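Local atomic coordinates of probable adenylyl-sulfate kinase (Synechocystis sp., PDB entry 5CB8), a protein that probably phosphorylates adenosine 5'-phosphosulfate with ATP to give 3'-phosphoadenylyl sulfate, the activated sulfate of sulfur metabolism. Residues A44-L49 against Y54-L59; D174-E177 against G183-W186. One frame throughout, in Å; residues are numbered along the deposited sequence. Where two conformers were deposited one is given.

Interaction 1: A44-L49 against Y54-L59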
loop_
_atom_site.group_PDB
_atom_site.type_symbol
_atom_site.label_atom_id
_atom_site.label_comp_id
_atom_site.label_asym_id
_atom_site.label_seq_id
_atom_site.Cartn_x
_atom_site.Cartn_y
_atom_site.Cartn_z
ATOM N N ALA B 44 -14.637 15.238 -7.270
ATOM C CA ALA B 44 -15.555 15.382 -8.398
ATOM C C ALA B 44 -15.246 14.353 -9.475
ATOM O O ALA B 44 -16.155 13.779 -10.089
ATOM C CB ALA B 44 -15.485 16.796 -8.966
ATOM N N LEU B 45 -13.959 14.128 -9.713
ATOM C CA LEU B 45 -13.522 13.129 -10.679
ATOM C C LEU B 45 -13.888 11.715 -10.219
ATOM O O LEU B 45 -14.318 10.882 -11.015
ATOM C CB LEU B 45 -12.007 13.230 -10.888
ATOM C CG LEU B 45 -11.423 12.240 -11.897
ATOM C CD1 LEU B 45 -12.111 12.393 -13.247
ATOM C CD2 LEU B 45 -9.911 12.418 -12.029
ATOM N N GLU B 46 -13.691 11.451 -8.932
ATOM C CA GLU B 46 -14.053 10.167 -8.347
ATOM C C GLU B 46 -15.539 9.886 -8.589
ATOM O O GLU B 46 -15.907 8.806 -9.065
ATOM C CB GLU B 46 -13.764 10.181 -6.847
ATOM C CG GLU B 46 -14.240 8.934 -6.119
ATOM C CD GLU B 46 -14.100 9.042 -4.614
ATOM O OE1 GLU B 46 -13.889 10.163 -4.104
ATOM O OE2 GLU B 46 -14.205 7.999 -3.937
ATOM N N LYS B 47 -16.387 10.862 -8.273
ATOM C CA LYS B 47 -17.827 10.691 -8.471
ATOM C C LYS B 47 -18.163 10.394 -9.927
ATOM O O LYS B 47 -18.972 9.507 -10.214
ATOM C CB LYS B 47 -18.613 11.917 -7.991
ATOM C CG LYS B 47 -20.122 11.825 -8.278
ATOM C CD LYS B 47 -20.944 12.726 -7.361
ATOM C CE LYS B 47 -22.450 12.572 -7.614
ATOM N NZ LYS B 47 -22.811 11.253 -8.218
ATOM N N LYS B 48 -17.539 11.133 -10.842
ATOM C CA LYS B 48 -17.825 10.990 -12.269
ATOM C C LYS B 48 -17.436 9.594 -12.747
ATOM O O LYS B 48 -18.168 8.957 -13.505
ATOM C CB LYS B 48 -17.083 12.068 -13.073
ATOM C CG LYS B 48 -17.614 12.290 -14.489
ATOM C CD LYS B 48 -16.916 13.468 -15.173
ATOM C CE LYS B 48 -17.334 13.600 -16.642
ATOM N NZ LYS B 48 -18.794 13.848 -16.803
ATOM N N LEU B 49 -16.283 9.120 -12.287
ATOM C CA LEU B 49 -15.803 7.790 -12.639
ATOM C C LEU B 49 -16.680 6.690 -12.039
ATOM O O LEU B 49 -17.055 5.739 -12.735
ATOM C CB LEU B 49 -14.353 7.625 -12.190
ATOM C CG LEU B 49 -13.319 8.364 -13.040
ATOM C CD1 LEU B 49 -11.960 8.388 -12.350
ATOM C CD2 LEU B 49 -13.200 7.702 -14.393
ATOM N N TYR B 54 -16.728 2.654 -13.159
ATOM C CA TYR B 54 -15.303 2.386 -13.052
ATOM C C TYR B 54 -14.876 2.042 -11.630
ATOM O O TYR B 54 -15.478 2.498 -10.650
ATOM C CB TYR B 54 -14.473 3.539 -13.632
ATOM C CG TYR B 54 -14.677 3.674 -15.120
ATOM C CD1 TYR B 54 -14.101 2.767 -16.003
ATOM C CD2 TYR B 54 -15.467 4.689 -15.644
ATOM C CE1 TYR B 54 -14.304 2.873 -17.364
ATOM C CE2 TYR B 54 -15.673 4.805 -17.003
ATOM C CZ TYR B 54 -15.091 3.895 -17.857
ATOM O OH TYR B 54 -15.297 4.012 -19.214
ATOM N N ARG B 55 -13.829 1.220 -11.563
ATOM C CA ARG B 55 -13.289 0.621 -10.347
ATOM C C ARG B 55 -12.099 1.472 -9.921
ATOM O O ARG B 55 -11.088 1.502 -10.622
ATOM C CB ARG B 55 -12.778 -0.773 -10.726
ATOM C CG ARG B 55 -12.739 -1.829 -9.642
ATOM C CD ARG B 55 -11.578 -2.819 -9.894
ATOM N NE ARG B 55 -11.410 -3.215 -11.299
ATOM C CZ ARG B 55 -10.370 -3.908 -11.767
ATOM N NH1 ARG B 55 -9.397 -4.287 -10.945
ATOM N NH2 ARG B 55 -10.297 -4.229 -13.055
ATOM N N LEU B 56 -12.194 2.166 -8.789
ATOM C CA LEU B 56 -11.111 3.076 -8.414
ATOM C C LEU B 56 -10.736 3.057 -6.934
ATOM O O LEU B 56 -11.470 2.526 -6.095
ATOM C CB LEU B 56 -11.423 4.505 -8.873
ATOM C CG LEU B 56 -12.538 5.294 -8.195
ATOM C CD1 LEU B 56 -12.023 6.046 -6.980
ATOM C CD2 LEU B 56 -13.157 6.264 -9.173
ATOM N N GLU B 57 -9.574 3.635 -6.641
ATOM C CA GLU B 57 -9.130 3.881 -5.270
ATOM C C GLU B 57 -8.590 5.296 -5.202
ATOM O O GLU B 57 -7.952 5.764 -6.144
ATOM C CB GLU B 57 -8.033 2.891 -4.851
ATOM C CG GLU B 57 -8.503 1.430 -4.718
ATOM C CD GLU B 57 -9.549 1.242 -3.628
ATOM O OE1 GLU B 57 -9.646 2.100 -2.718
ATOM O OE2 GLU B 57 -10.282 0.227 -3.678
ATOM N N VAL B 58 -8.848 5.985 -4.098
ATOM C CA VAL B 58 -8.311 7.334 -3.916
ATOM C C VAL B 58 -7.242 7.298 -2.844
ATOM O O VAL B 58 -7.460 6.724 -1.776
ATOM C CB VAL B 58 -9.408 8.313 -3.482
ATOM C CG1 VAL B 58 -8.821 9.700 -3.216
ATOM C CG2 VAL B 58 -10.478 8.390 -4.550
ATOM N N LEU B 59 -6.079 7.877 -3.137
ATOM C CA LEU B 59 -5.032 8.030 -2.134
ATOM C C LEU B 59 -4.768 9.524 -1.970
ATOM O O LEU B 59 -4.034 10.128 -2.753
ATOM C CB LEU B 59 -3.761 7.264 -2.538
ATOM C CG LEU B 59 -3.900 5.732 -2.664
ATOM C CD1 LEU B 59 -2.625 5.109 -3.243
ATOM C CD2 LEU B 59 -4.233 5.091 -1.314
#
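L56 reaches from its strand against the helix with both methyls. Its CD2 lies 3.5 Å from L49 CB, while its CD1 rests 3.7 Å from E46 CG, the methylene part of the glutamate. A leucine suits this place because its forked end can serve two helix residues one turn apart. CG of L56 sits between its backbone N and carbonyl carbon (chi1 70°), the crowded position, and this spreads the branch across the two. Further along the strand V58 offers CG2 to the end of the glutamate, 3.7 Å from E46 CD, the two side chains crossing at about a right angle. E46 can lie against these apolar groups because its extended chain, with CG anti to the backbone N, puts methylenes inward, and OE2 makes a salt bridge with R50.

At the other end the turn is closed by the backbone: Y54 N donates to L49 O at 3.1 Å, with an N-H...O angle of 156°. The Y54 ring has that same oxygen at its edge, and L49 CD2 stands 4.0 Å from Y54 CD2. Y54 OH bonds to E196 N near the C terminus, which should steady the ring. Helix segment 44-49 and strand segment 56-59 run antiparallel, at 171°, the helix-strand packing of a beta-alpha-beta crossover in the P-loop kinase fold.

Interaction 2: D174-E177 against G183-W186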
loop_
_atom_site.group_PDB
_atom_site.type_symbol
_atom_site.label_atom_id
_atom_site.label_comp_id
_atom_site.label_asym_id
_atom_site.label_seq_id
_atom_site.Cartn_x
_atom_site.Cartn_y
_atom_site.Cartn_z
ATOM N N ASP B 174 -7.834 28.861 -10.640
ATOM C CA ASP B 174 -8.279 30.239 -10.452
ATOM C C ASP B 174 -8.911 30.805 -11.721
ATOM O O ASP B 174 -9.530 31.879 -11.698
ATOM C CB ASP B 174 -7.109 31.127 -10.028
ATOM C CG ASP B 174 -5.922 31.025 -10.969
ATOM O OD1 ASP B 174 -5.570 29.898 -11.400
ATOM O OD2 ASP B 174 -5.317 32.075 -11.259
ATOM N N LEU B 175 -8.763 30.079 -12.829
ATOM C CA LEU B 175 -9.210 30.587 -14.135
ATOM C C LEU B 175 -10.173 29.659 -14.873
ATOM O O LEU B 175 -10.650 29.989 -15.963
ATOM C CB LEU B 175 -8.001 30.866 -15.036
ATOM C CG LEU B 175 -6.893 31.743 -14.461
ATOM C CD1 LEU B 175 -5.688 31.765 -15.395
ATOM C CD2 LEU B 175 -7.399 33.160 -14.198
ATOM N N GLU B 176 -10.451 28.494 -14.300
ATOM C CA GLU B 176 -11.388 27.572 -14.936
ATOM C C GLU B 176 -12.367 27.002 -13.918
ATOM O O GLU B 176 -12.036 26.850 -12.738
ATOM C CB GLU B 176 -10.639 26.459 -15.682
ATOM C CG GLU B 176 -9.531 25.831 -14.886
ATOM C CD GLU B 176 -8.699 24.825 -15.666
ATOM O OE1 GLU B 176 -7.787 25.230 -16.430
ATOM O OE2 GLU B 176 -8.945 23.614 -15.487
ATOM N N GLU B 177 -13.583 26.714 -14.368
ATOM C CA GLU B 177 -14.594 26.127 -13.496
ATOM C C GLU B 177 -14.263 24.667 -13.201
ATOM O O GLU B 177 -13.529 24.025 -13.961
ATOM C CB GLU B 177 -15.982 26.250 -14.131
ATOM C CG GLU B 177 -16.440 27.695 -14.309
ATOM C CD GLU B 177 -16.308 28.503 -13.030
ATOM O OE1 GLU B 177 -16.944 28.129 -12.019
ATOM O OE2 GLU B 177 -15.560 29.507 -13.034
ATOM N N GLY B 183 -13.278 17.898 -16.662
ATOM C CA GLY B 183 -13.480 17.567 -18.062
ATOM C C GLY B 183 -12.185 17.306 -18.816
ATOM O O GLY B 183 -12.120 16.398 -19.647
ATOM N N LYS B 184 -11.150 18.093 -18.531
ATOM C CA LYS B 184 -9.866 17.922 -19.211
ATOM C C LYS B 184 -9.177 16.621 -18.807
ATOM O O LYS B 184 -8.544 15.966 -19.637
ATOM C CB LYS B 184 -8.934 19.123 -18.960
ATOM C CG LYS B 184 -9.368 20.403 -19.688
ATOM C CD LYS B 184 -8.288 21.496 -19.670
ATOM C CE LYS B 184 -8.103 22.114 -18.290
ATOM N NZ LYS B 184 -7.245 23.346 -18.342
ATOM N N ILE B 185 -9.293 16.251 -17.534
ATOM C CA ILE B 185 -8.701 14.999 -17.066
ATOM C C ILE B 185 -9.447 13.843 -17.727
ATOM O O ILE B 185 -8.831 12.939 -18.285
ATOM C CB ILE B 185 -8.750 14.886 -15.527
ATOM C CG1 ILE B 185 -7.911 16.002 -14.898
ATOM C CG2 ILE B 185 -8.236 13.534 -15.064
ATOM C CD1 ILE B 185 -8.119 16.181 -13.378
ATOM N N TRP B 186 -10.777 13.900 -17.692
ATOM C CA TRP B 186 -11.621 12.875 -18.306
ATOM C C TRP B 186 -11.273 12.696 -19.776
ATOM O O TRP B 186 -11.143 11.572 -20.257
ATOM C CB TRP B 186 -13.101 13.261 -18.165
ATOM C CG TRP B 186 -14.077 12.189 -18.607
ATOM C CD1 TRP B 186 -14.530 11.951 -19.875
ATOM C CD2 TRP B 186 -14.727 11.226 -17.764
ATOM N NE1 TRP B 186 -15.410 10.891 -19.872
ATOM C CE2 TRP B 186 -15.546 10.432 -18.587
ATOM C CE3 TRP B 186 -14.687 10.961 -16.391
ATOM C CZ2 TRP B 186 -16.326 9.388 -18.079
ATOM C CZ3 TRP B 186 -15.458 9.925 -15.893
ATOM C CH2 TRP B 186 -16.265 9.156 -16.731
#
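K184 meets E176 in a salt bridge at the protein surface, and the lysine can be followed outward from the helix. CB points toward the 174-177 loop, and CG stands anti to the carbonyl carbon, beside the backbone N (chi1 -71°). This part of the chain is aliphatic, and the lysine side chain touches V169 of the edge strand 169-171. The chain then bends at CD (chi3 -71°), turning its last two atoms to the carboxylate. CE comes within 3.3 Å of E176 OE2, a contact without a hydrogen bond. NZ completes the reach, donating to E176 OE1 at 2.7 Å. It arrives on the syn side of that oxygen, 23° out of the carboxylate plane, so the bridge rests mainly on one oxygen; OE2 is 3.3 Å from NZ.

This is the strand-loop-helix connection from the last strand of the parallel sheet of the P-loop kinase fold to its C-terminal helix: the loop leaves strand 169-171 and enters helix 178-191, with E177 at the N-cap position, and K184 lies almost two turns into that helix. A long, flexible lysine suits the gap, since the nearest CA atoms, those of E176 and K184, are 10.7 Å apart.

The glutamate approaches from the opposite direction, its chain extended beyond CG. Both its oxygens have further partners, OE1 accepting from R172 N and OE2 bonding to S181 OG, which should fix the rotation of the carboxylate. NZ also donates to E170 O of strand 169-171.

In the fold
From the N terminus the chain passes through strand 26-31 and the probable ATP-binding loop (P-loop) into helix 38-50. Interaction 1 closes the short turn after this helix, bringing strand 56-60, at one edge of the parallel sheet, back alongside it. Much later, beyond strand 169-171 at the other edge, interaction 2 closes the entry to helix 178-191. The two loops follow in series, neither nesting nor crossing, with centres about 16 Å apart. They meet where helix 178-191 packs on helix 38-50: L49 CD2 lies 3.5 Å from W186 CZ3, and L45 CD2 is 3.6 Å from I185 CG2. Through this helix pair the parts of the fold next to the sheet's two outermost strands are brought together.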